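Local coordinates for protein probable translation initiation factor eIF-2B subunit epsilon (Schizosaccharomyces pombe, PDB 5B04) that serves as the epsilon subunit of eIF2B, the complex that catalyses exchange of GDP for GTP on the gamma subunit of translation initiation factor eIF2, at residues V320-C325 and V339-V344; A346-G351 and D363-W368; S358-D363 and V371-N376; N392-E397 and V406-N411. All blocks are in the same frame, centred on the assembly; numbering follows the deposited sequence.

In the fold
All four contacts lie in the left-handed beta-helix domain and join successive coils. Contacts 1, 3 and 4 stack along one edge, where the chain turns from one sheet into the next. Between centres, contacts 1 and 3 are about 10 Å apart, as are 3 and 4; contacts 1 and 4 are about 19 Å apart. D341 O and N359 N, 2.7 Å apart, tie contact 1 to contact 3. D375 O and N393 N, at 3.0 Å, tie contact 3 to contact 4. Contact 2 lies on another sheet, about 11 Å from contact 3 between centres. It shares D363 with contact 3, and L367 meets I373 in the core.

Contact 1 (V320-C325 and V339-V344); sequences VLARSC and VGDASV
V339 sets its side chain between L321 and C325 of the preceding coil. Its CB lies 3.9 Å from C325 SG and 4.0 Å from L321 CD2. From there the two methyl groups part. CG1 of V339 is anti to the backbone N (chi1 -168°), which turns it to the cysteine, and it touches C325 SG at 3.5 Å. CG2 takes the other branch and packs on L321 CD2 at 3.7 Å. The L321 and V339 side chains lie alongside each other and point the same way, as expected of paired residues in parallel strands. C325 reaches over the next turn as well: its CB sits 3.5 Å from G340 O.

The backbone fixes this register. V339 N donates to V320 O at 3.0 Å, and A322 N makes a weaker bond back to V339 O. Beyond the strands, A322 to C325 and G340 to S343 each form a type II turn, and one turn stacks on the other. A322 CB faces the carboxylate of D341. A342 N makes a weak bond to S324 OG, 3.3 Å away. S343 OG bonds to G357 O of the following coil.

The contact belongs to the left-handed beta-helix. Strand 320-321 is the outermost of its parallel sheet within this chain, with 338-339 and then 355-356 beside it. L321 also touches I327 of strand 326-327, where the chain enters the next sheet. Another protein chain of the assembly reaches this end: a basic side chain of it packs on L321, and a basic side chain hydrogen-bonds to C325 O.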
loop_
_atom_site.group_PDB
_atom_site.type_symbol
_atom_site.label_atom_id
_atom_site.label_comp_id
_atom_site.label_asym_id
_atom_site.label_seq_id
_atom_site.Cartn_x
_atom_site.Cartn_y
_atom_site.Cartn_z
ATOM N N VAL I 320 28.685 23.923 33.611
ATOM C CA VAL I 320 28.100 25.242 33.411
ATOM C C VAL I 320 28.592 25.890 32.121
ATOM O O VAL I 320 29.709 26.404 32.057
ATOM C CB VAL I 320 28.410 26.179 34.592
ATOM C CG1 VAL I 320 27.734 27.527 34.392
ATOM C CG2 VAL I 320 27.963 25.546 35.900
ATOM N N LEU I 321 27.750 25.857 31.093
ATOM C CA LEU I 321 28.063 26.512 29.831
ATOM C C LEU I 321 27.279 27.807 29.693
ATOM O O LEU I 321 26.056 27.789 29.554
ATOM C CB LEU I 321 27.761 25.592 28.646
ATOM C CG LEU I 321 28.606 24.326 28.510
ATOM C CD1 LEU I 321 28.345 23.660 27.170
ATOM C CD2 LEU I 321 30.081 24.644 28.677
ATOM N N ALA I 322 27.987 28.930 29.740
ATOM C CA ALA I 322 27.361 30.226 29.530
ATOM C C ALA I 322 26.803 30.299 28.116
ATOM O O ALA I 322 27.275 29.601 27.221
ATOM C CB ALA I 322 28.357 31.348 29.772
ATOM N N ARG I 323 25.787 31.129 27.916
ATOM C CA ARG I 323 25.280 31.367 26.573
ATOM C C ARG I 323 26.353 32.124 25.796
ATOM O O ARG I 323 27.231 32.740 26.402
ATOM C CB ARG I 323 23.967 32.148 26.612
ATOM C CG ARG I 323 23.180 32.124 25.311
ATOM C CD ARG I 323 22.072 33.156 25.344
ATOM N NE ARG I 323 21.373 33.146 26.625
ATOM C CZ ARG I 323 20.534 34.095 27.027
ATOM N NH1 ARG I 323 20.290 35.138 26.247
ATOM N NH2 ARG I 323 19.944 34.003 28.210
ATOM N N SER I 324 26.287 32.050 24.467
ATOM C CA SER I 324 27.278 32.647 23.560
ATOM C C SER I 324 28.629 31.936 23.636
ATOM O O SER I 324 29.552 32.258 22.887
ATOM C CB SER I 324 27.458 34.146 23.835
ATOM O OG SER I 324 28.166 34.366 25.043
ATOM N N CYS I 325 28.743 30.976 24.547
ATOM C CA CYS I 325 29.874 30.062 24.551
ATOM C C CYS I 325 29.646 28.985 23.507
ATOM O O CYS I 325 28.565 28.399 23.438
ATOM C CB CYS I 325 30.068 29.434 25.929
ATOM S SG CYS I 325 31.195 28.028 25.934
ATOM N N VAL I 339 32.512 27.530 31.751
ATOM C CA VAL I 339 33.117 28.193 30.602
ATOM C C VAL I 339 32.466 29.557 30.393
ATOM O O VAL I 339 31.241 29.682 30.429
ATOM C CB VAL I 339 32.992 27.351 29.320
ATOM C CG1 VAL I 339 33.870 27.935 28.225
ATOM C CG2 VAL I 339 33.382 25.908 29.594
ATOM N N GLY I 340 33.294 30.575 30.176
ATOM C CA GLY I 340 32.829 31.950 30.128
ATOM C C GLY I 340 32.173 32.384 28.831
ATOM O O GLY I 340 32.040 31.602 27.888
ATOM N N ASP I 341 31.763 33.649 28.794
ATOM C CA ASP I 341 31.088 34.222 27.634
ATOM C C ASP I 341 32.012 34.325 26.425
ATOM O O ASP I 341 33.197 34.624 26.567
ATOM C CB ASP I 341 30.532 35.607 27.976
ATOM C CG ASP I 341 29.558 35.577 29.138
ATOM O OD1 ASP I 341 28.783 34.603 29.243
ATOM O OD2 ASP I 341 29.569 36.528 29.948
ATOM N N ALA I 342 31.455 34.070 25.243
ATOM C CA ALA I 342 32.172 34.203 23.974
ATOM C C ALA I 342 33.455 33.373 23.922
ATOM O O ALA I 342 34.399 33.724 23.213
ATOM C CB ALA I 342 32.485 35.670 23.699
ATOM N N SER I 343 33.483 32.275 24.668
ATOM C CA SER I 343 34.650 31.400 24.690
ATOM C C SER I 343 34.487 30.247 23.705
ATOM O O SER I 343 33.408 29.668 23.585
ATOM C CB SER I 343 34.889 30.861 26.101
ATOM O OG SER I 343 35.138 31.918 27.013
ATOM N N VAL I 344 35.568 29.920 23.003
ATOM C CA VAL I 344 35.534 28.863 22.000
ATOM C C VAL I 344 36.465 27.709 22.364
ATOM O O VAL I 344 37.685 27.865 22.380
ATOM C CB VAL I 344 35.926 29.393 20.609
ATOM C CG1 VAL I 344 35.793 28.292 19.569
ATOM C CG2 VAL I 344 35.070 30.593 20.239
#

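Contact 2 (A346-G351 and D363-W368); sequences ANTIIG and DSAFLW
Parallel strands 349-350 and 366-367 are successive rungs in one face of the left-handed beta-helix, and here I349 pairs with F366 and I350 with L367. The two segments run almost exactly alike, 4° apart. L367 N donates to I349 O at 2.6 Å, and I349 N donates to A365 O at 3.2 Å, the latter donor tilted from the carbonyl plane. At the corner before the strands, S364 N bonds to A346 O at 2.8 Å.

I349 and F366 point to the same face and cross obliquely. CG1 of I349 is anti to the carbonyl carbon and the chain stays extended (chi2 173°). This carries CD1 out to the phenyl ring, 3.9 Å from F366 CE2. On the other face I350 and L367 lie side by side and point the same way. I350 CG1 is 4.1 Å from both CB and CD2 of L367. This face looks into the coil interior, where L367 also meets I373. T348 lays its CG2 against the backbone N atoms of S364 and A365.

On the outer face stands helix 277-288. S284 touches I349 and F366, and the Y280 ring meets that of F366 with the planes about 50° apart. Y280 OH also bonds to W368 NE1. N47, from the nucleotidyl-transferase-like part of the chain, holds I350 O. Strand 332-333 borders the pair beyond I350, and strand 383-384 follows beyond L367, with I383 touching both F366 and W368.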
loop_
_atom_site.group_PDB
_atom_site.type_symbol
_atom_site.label_atom_id
_atom_site.label_comp_id
_atom_site.label_asym_id
_atom_site.label_seq_id
_atom_site.Cartn_x
_atom_site.Cartn_y
_atom_site.Cartn_z
ATOM N N ALA I 346 37.620 23.936 21.289
ATOM C CA ALA I 346 37.579 23.010 20.162
ATOM C C ALA I 346 38.685 21.962 20.223
ATOM O O ALA I 346 39.860 22.300 20.344
ATOM C CB ALA I 346 37.665 23.782 18.854
ATOM N N ASN I 347 38.294 20.693 20.135
ATOM C CA ASN I 347 39.228 19.569 20.075
ATOM C C ASN I 347 40.087 19.434 21.336
ATOM O O ASN I 347 41.185 18.882 21.295
ATOM C CB ASN I 347 40.125 19.694 18.832
ATOM C CG ASN I 347 40.841 18.399 18.488
ATOM O OD1 ASN I 347 40.364 17.307 18.801
ATOM N ND2 ASN I 347 41.996 18.515 17.843
ATOM N N THR I 348 39.583 19.924 22.465
ATOM C CA THR I 348 40.328 19.822 23.717
ATOM C C THR I 348 39.642 18.911 24.729
ATOM O O THR I 348 38.439 18.661 24.647
ATOM C CB THR I 348 40.532 21.197 24.380
ATOM O OG1 THR I 348 39.391 21.517 25.184
ATOM C CG2 THR I 348 40.738 22.274 23.336
ATOM N N ILE I 349 40.424 18.422 25.685
ATOM C CA ILE I 349 39.900 17.618 26.781
ATOM C C ILE I 349 40.042 18.385 28.093
ATOM O O ILE I 349 41.118 18.889 28.412
ATOM C CB ILE I 349 40.622 16.262 26.883
ATOM C CG1 ILE I 349 40.358 15.427 25.629
ATOM C CG2 ILE I 349 40.173 15.507 28.123
ATOM C CD1 ILE I 349 41.156 14.143 25.568
ATOM N N ILE I 350 38.950 18.478 28.845
ATOM C CA ILE I 350 38.934 19.254 30.080
ATOM C C ILE I 350 38.533 18.398 31.278
ATOM O O ILE I 350 37.495 17.739 31.263
ATOM C CB ILE I 350 37.974 20.451 29.970
ATOM C CG1 ILE I 350 38.389 21.355 28.808
ATOM C CG2 ILE I 350 37.943 21.234 31.273
ATOM C CD1 ILE I 350 37.411 22.470 28.524
ATOM N N GLY I 351 39.361 18.419 32.317
ATOM C CA GLY I 351 39.107 17.632 33.510
ATOM C C GLY I 351 37.987 18.182 34.374
ATOM O O GLY I 351 37.324 19.152 34.011
ATOM N N ASP I 363 42.145 25.382 21.695
ATOM C CA ASP I 363 42.106 24.460 20.564
ATOM C C ASP I 363 43.144 23.344 20.674
ATOM O O ASP I 363 44.340 23.608 20.758
ATOM C CB ASP I 363 42.307 25.230 19.255
ATOM C CG ASP I 363 42.330 24.321 18.041
ATOM O OD1 ASP I 363 41.242 23.936 17.565
ATOM O OD2 ASP I 363 43.435 23.996 17.562
ATOM N N SER I 364 42.667 22.101 20.671
ATOM C CA SER I 364 43.521 20.911 20.685
ATOM C C SER I 364 44.398 20.804 21.932
ATOM O O SER I 364 45.471 20.202 21.891
ATOM C CB SER I 364 44.403 20.874 19.433
ATOM O OG SER I 364 43.628 21.026 18.257
ATOM N N ALA I 365 43.936 21.370 23.042
ATOM C CA ALA I 365 44.710 21.361 24.280
ATOM C C ALA I 365 44.265 20.252 25.229
ATOM O O ALA I 365 43.320 19.516 24.943
ATOM C CB ALA I 365 44.611 22.714 24.968
ATOM N N PHE I 366 44.958 20.134 26.357
ATOM C CA PHE I 366 44.601 19.165 27.387
ATOM C C PHE I 366 44.529 19.832 28.755
ATOM O O PHE I 366 45.513 20.396 29.234
ATOM C CB PHE I 366 45.605 18.011 27.427
ATOM C CG PHE I 366 45.629 17.180 26.178
ATOM C CD1 PHE I 366 46.449 17.525 25.118
ATOM C CD2 PHE I 366 44.839 16.048 26.067
ATOM C CE1 PHE I 366 46.477 16.760 23.969
ATOM C CE2 PHE I 366 44.863 15.278 24.920
ATOM C CZ PHE I 366 45.684 15.635 23.869
ATOM N N LEU I 367 43.360 19.765 29.379
ATOM C CA LEU I 367 43.167 20.327 30.709
ATOM C C LEU I 367 42.794 19.243 31.709
ATOM O O LEU I 367 41.785 18.557 31.547
ATOM C CB LEU I 367 42.083 21.407 30.692
ATOM C CG LEU I 367 42.500 22.865 30.497
ATOM C CD1 LEU I 367 43.276 23.064 29.203
ATOM C CD2 LEU I 367 41.263 23.745 30.522
ATOM N N TRP I 368 43.611 19.091 32.742
ATOM C CA TRP I 368 43.316 18.133 33.796
ATOM C C TRP I 368 42.499 18.843 34.876
ATOM O O TRP I 368 41.964 19.922 34.628
ATOM C CB TRP I 368 44.608 17.522 34.343
ATOM C CG TRP I 368 45.395 16.776 33.287
ATOM C CD1 TRP I 368 45.015 16.543 31.995
ATOM C CD2 TRP I 368 46.688 16.170 33.435
ATOM N NE1 TRP I 368 45.987 15.835 31.332
ATOM C CE2 TRP I 368 47.024 15.593 32.193
ATOM C CE3 TRP I 368 47.592 16.060 34.495
ATOM C CZ2 TRP I 368 48.225 14.917 31.984
ATOM C CZ3 TRP I 368 48.785 15.388 34.285
ATOM C CH2 TRP I 368 49.089 14.826 33.039
#

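Contact 3 (S358-D363 and V371-N376)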
loop_
_atom_site.group_PDB
_atom_site.type_symbol
_atom_site.label_atom_id
_atom_site.label_comp_id
_atom_site.label_asym_id
_atom_site.label_seq_id
_atom_site.Cartn_x
_atom_site.Cartn_y
_atom_site.Cartn_z
ATOM N N SER I 358 36.040 34.529 30.052
ATOM C CA SER I 358 35.389 35.056 28.858
ATOM C C SER I 358 36.373 35.271 27.711
ATOM O O SER I 358 37.565 35.483 27.935
ATOM C CB SER I 358 34.676 36.370 29.184
ATOM O OG SER I 358 35.581 37.329 29.706
ATOM N N ASN I 359 35.853 35.213 26.487
ATOM C CA ASN I 359 36.634 35.449 25.272
ATOM C C ASN I 359 37.901 34.606 25.176
ATOM O O ASN I 359 38.962 35.106 24.803
ATOM C CB ASN I 359 36.998 36.932 25.157
ATOM C CG ASN I 359 35.820 37.790 24.744
ATOM O OD1 ASN I 359 35.446 37.827 23.571
ATOM N ND2 ASN I 359 35.226 38.485 25.707
ATOM N N CYS I 360 37.784 33.325 25.508
ATOM C CA CYS I 360 38.917 32.412 25.417
ATOM C C CYS I 360 38.831 31.550 24.165
ATOM O O CYS I 360 37.741 31.199 23.713
ATOM C CB CYS I 360 38.993 31.521 26.657
ATOM S SG CYS I 360 39.475 32.384 28.166
ATOM N N SER I 361 39.990 31.216 23.608
ATOM C CA SER I 361 40.059 30.315 22.465
ATOM C C SER I 361 40.993 29.153 22.770
ATOM O O SER I 361 42.215 29.299 22.733
ATOM C CB SER I 361 40.527 31.057 21.213
ATOM O OG SER I 361 40.645 30.171 20.113
ATOM N N ILE I 362 40.413 27.998 23.078
ATOM C CA ILE I 362 41.197 26.816 23.407
ATOM C C ILE I 362 41.036 25.752 22.328
ATOM O O ILE I 362 39.928 25.278 22.071
ATOM C CB ILE I 362 40.792 26.239 24.774
ATOM C CG1 ILE I 362 40.722 27.358 25.817
ATOM C CG2 ILE I 362 41.775 25.166 25.212
ATOM C CD1 ILE I 362 40.414 26.877 27.214
ATOM N N ASP I 363 42.145 25.382 21.695
ATOM C CA ASP I 363 42.106 24.460 20.564
ATOM C C ASP I 363 43.144 23.344 20.674
ATOM O O ASP I 363 44.340 23.608 20.758
ATOM C CB ASP I 363 42.307 25.230 19.255
ATOM C CG ASP I 363 42.330 24.321 18.041
ATOM O OD1 ASP I 363 41.242 23.936 17.565
ATOM O OD2 ASP I 363 43.435 23.996 17.562
ATOM N N VAL I 371 41.966 23.155 36.745
ATOM C CA VAL I 371 42.682 24.173 35.984
ATOM C C VAL I 371 41.821 25.423 35.829
ATOM O O VAL I 371 40.679 25.347 35.377
ATOM C CB VAL I 371 43.094 23.665 34.590
ATOM C CG1 VAL I 371 43.797 24.766 33.811
ATOM C CG2 VAL I 371 43.988 22.445 34.714
ATOM N N VAL I 372 42.372 26.572 36.208
ATOM C CA VAL I 372 41.659 27.838 36.083
ATOM C C VAL I 372 42.317 28.732 35.038
ATOM O O VAL I 372 43.513 29.014 35.110
ATOM C CB VAL I 372 41.594 28.587 37.428
ATOM C CG1 VAL I 372 41.128 30.020 37.222
ATOM C CG2 VAL I 372 40.677 27.853 38.397
ATOM N N ILE I 373 41.527 29.172 34.063
ATOM C CA ILE I 373 42.035 30.007 32.982
ATOM C C ILE I 373 41.250 31.311 32.875
ATOM O O ILE I 373 40.035 31.303 32.683
ATOM C CB ILE I 373 41.986 29.264 31.638
ATOM C CG1 ILE I 373 42.944 28.074 31.668
ATOM C CG2 ILE I 373 42.342 30.202 30.496
ATOM C CD1 ILE I 373 42.628 27.012 30.651
ATOM N N GLY I 374 41.958 32.429 33.001
ATOM C CA GLY I 374 41.337 33.741 32.998
ATOM C C GLY I 374 40.859 34.193 31.633
ATOM O O GLY I 374 41.003 33.478 30.643
ATOM N N ASP I 375 40.297 35.398 31.586
ATOM C CA ASP I 375 39.700 35.938 30.369
ATOM C C ASP I 375 40.731 36.225 29.276
ATOM O O ASP I 375 41.907 36.450 29.563
ATOM C CB ASP I 375 38.927 37.220 30.692
ATOM C CG ASP I 375 38.018 37.068 31.898
ATOM O OD1 ASP I 375 37.455 35.971 32.086
ATOM O OD2 ASP I 375 37.869 38.046 32.661
ATOM N N ASN I 376 40.269 36.203 28.027
ATOM C CA ASN I 376 41.074 36.581 26.862
ATOM C C ASN I 376 42.350 35.763 26.672
ATOM O O ASN I 376 43.430 36.327 26.506
ATOM C CB ASN I 376 41.437 38.066 26.939
ATOM C CG ASN I 376 40.235 38.972 26.756
ATOM O OD1 ASN I 376 39.432 39.151 27.672
ATOM N ND2 ASN I 376 40.108 39.553 25.569
#
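S358 and D375 meet with the carboxylate turned to the backbone N of the serine. D375 CG is anti to the carbonyl carbon of its own residue (chi1 -47°). OD1 thus reaches S358 N and accepts its hydrogen at 2.9 Å. The donor does not lie in the carboxylate plane but comes from above it, 38° out. S358 O faces the following residue and takes a bond from N376 N at 2.8 Å. The two bonds use both polar backbone atoms of S358. With an alanine in place of D375, S358 N would probably be left without its side-chain acceptor, and the turn would be held mainly by the N376 bond.

Inside the coil the approach is different. I362 and I373 reach toward each other tip to tip, with their CD1 atoms 4.1 Å apart. C360 sends its SG under the second turn, toward G374 O at 3.1 Å and CG2 of I373 at 4.3 Å. On the outside, N359 CB rests against the amide end of N376.

The contact joins two coils of the left-handed beta-helix at a corner. Strand 361-363 starts one sheet from it, and strand 372-373 runs into it from another. I373 goes on to touch I379 of strand 378-380 and L384 of strand 383-384, while I362 packs on I356 of strand 355-356.

Contact 4 (N392-E397 and V406-N411)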
loop_
_atom_site.group_PDB
_atom_site.type_symbol
_atom_site.label_atom_id
_atom_site.label_comp_id
_atom_site.label_asym_id
_atom_site.label_seq_id
_atom_site.Cartn_x
_atom_site.Cartn_y
_atom_site.Cartn_z
ATOM N N ASN I 392 45.013 36.400 33.111
ATOM C CA ASN I 392 44.331 37.053 32.001
ATOM C C ASN I 392 45.285 37.368 30.855
ATOM O O ASN I 392 46.468 37.628 31.078
ATOM C CB ASN I 392 43.651 38.339 32.474
ATOM C CG ASN I 392 42.603 38.089 33.540
ATOM O OD1 ASN I 392 41.915 37.069 33.523
ATOM N ND2 ASN I 392 42.477 39.022 34.477
ATOM N N ASN I 393 44.761 37.333 29.632
ATOM C CA ASN I 393 45.509 37.718 28.437
ATOM C C ASN I 393 46.797 36.915 28.247
ATOM O O ASN I 393 47.873 37.482 28.068
ATOM C CB ASN I 393 45.824 39.218 28.481
ATOM C CG ASN I 393 46.215 39.777 27.126
ATOM O OD1 ASN I 393 47.396 39.991 26.847
ATOM N ND2 ASN I 393 45.224 40.017 26.276
ATOM N N CYS I 394 46.684 35.591 28.282
ATOM C CA CYS I 394 47.852 34.729 28.135
ATOM C C CYS I 394 47.817 33.922 26.842
ATOM O O CYS I 394 46.749 33.631 26.304
ATOM C CB CYS I 394 47.971 33.782 29.327
ATOM S SG CYS I 394 48.374 34.590 30.889
ATOM N N SER I 395 48.998 33.562 26.351
ATOM C CA SER I 395 49.117 32.742 25.152
ATOM C C SER I 395 49.968 31.507 25.423
ATOM O O SER I 395 51.160 31.611 25.710
ATOM C CB SER I 395 49.715 33.553 24.001
ATOM O OG SER I 395 49.910 32.743 22.854
ATOM N N ILE I 396 49.342 30.338 25.338
ATOM C CA ILE I 396 50.046 29.076 25.520
ATOM C C ILE I 396 50.067 28.321 24.197
ATOM O O ILE I 396 49.019 28.017 23.629
ATOM C CB ILE I 396 49.392 28.216 26.609
ATOM C CG1 ILE I 396 49.188 29.047 27.878
ATOM C CG2 ILE I 396 50.239 26.992 26.900
ATOM C CD1 ILE I 396 48.643 28.255 29.041
ATOM N N GLU I 397 51.266 28.017 23.712
ATOM C CA GLU I 397 51.432 27.552 22.342
ATOM C C GLU I 397 51.782 26.066 22.253
ATOM O O GLU I 397 51.886 25.381 23.269
ATOM C CB GLU I 397 52.491 28.407 21.649
ATOM C CG GLU I 397 52.209 29.902 21.775
ATOM C CD GLU I 397 53.240 30.769 21.082
ATOM O OE1 GLU I 397 54.314 30.249 20.717
ATOM O OE2 GLU I 397 52.973 31.977 20.904
ATOM N N VAL I 406 51.619 24.983 38.777
ATOM C CA VAL I 406 52.197 26.156 38.125
ATOM C C VAL I 406 51.166 27.259 37.899
ATOM O O VAL I 406 50.074 27.010 37.389
ATOM C CB VAL I 406 52.835 25.785 36.770
ATOM C CG1 VAL I 406 53.302 27.033 36.034
ATOM C CG2 VAL I 406 53.988 24.822 36.973
ATOM N N VAL I 407 51.520 28.479 38.293
ATOM C CA VAL I 407 50.653 29.633 38.093
ATOM C C VAL I 407 51.264 30.616 37.101
ATOM O O VAL I 407 52.345 31.152 37.329
ATOM C CB VAL I 407 50.371 30.363 39.419
ATOM C CG1 VAL I 407 49.657 31.680 39.159
ATOM C CG2 VAL I 407 49.554 29.479 40.348
ATOM N N ILE I 408 50.564 30.845 35.995
ATOM C CA ILE I 408 51.015 31.792 34.983
ATOM C C ILE I 408 50.374 33.156 35.209
ATOM O O ILE I 408 49.154 33.265 35.336
ATOM C CB ILE I 408 50.684 31.302 33.561
ATOM C CG1 ILE I 408 51.346 29.948 33.293
ATOM C CG2 ILE I 408 51.127 32.327 32.527
ATOM C CD1 ILE I 408 52.854 29.990 33.283
ATOM N N GLY I 409 51.201 34.195 35.262
ATOM C CA GLY I 409 50.714 35.537 35.512
ATOM C C GLY I 409 50.085 36.182 34.294
ATOM O O GLY I 409 50.233 35.691 33.177
ATOM N N ASP I 410 49.386 37.291 34.519
ATOM C CA ASP I 410 48.685 37.998 33.451
ATOM C C ASP I 410 49.636 38.494 32.365
ATOM O O ASP I 410 50.799 38.799 32.636
ATOM C CB ASP I 410 47.896 39.178 34.024
ATOM C CG ASP I 410 46.747 38.740 34.909
ATOM O OD1 ASP I 410 46.772 37.590 35.395
ATOM O OD2 ASP I 410 45.818 39.547 35.122
ATOM N N ASN I 411 49.123 38.560 31.139
ATOM C CA ASN I 411 49.856 39.086 29.990
ATOM C C ASN I 411 51.172 38.357 29.732
ATOM O O ASN I 411 52.173 38.974 29.369
ATOM C CB ASN I 411 50.115 40.582 30.174
ATOM C CG ASN I 411 48.888 41.327 30.662
ATOM O OD1 ASN I 411 48.739 41.583 31.858
ATOM N ND2 ASN I 411 47.998 41.672 29.740
#
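Two hydrogen bonds tie the backbone of N392 to N411 and D410. N411 N donates to N392 O at 2.8 Å, and the bond is nearly straight at 169°. A weaker one runs from N392 N to the carboxylate of D410, with OD1 3.1 Å away. The side chains of N392 and D410 lie alongside each other and point the same way, their amide and carboxylate planes 52° apart. A leucine in place of D410 would probably leave N392 N without this acceptor and set an apolar group against the asparagine amide.

A side-chain amide pair lies on the outside. N393 has CG anti to its backbone N (chi1 -163°), which swings the amide out over the next turn. There N411 ND2 makes a weak bond to N393 OD1 at 3.4 Å.

The two segments meet at a corner of the left-handed beta-helix, one coil on the next. The same corner one coil earlier is held in a like way: N392 OD1 weakly accepts D375 N, just as D410 OD1 accepts N392 N.

Apolar contact and sulfur packing fill the inner side. C394 SG is 3.9 Å from I408 CG2, and it lies 3.1 Å from G409 O. C394 also touches C377 of the preceding coil. I408 also touches I390 of the adjoining strand 389-390 and I414 of strand 413-414.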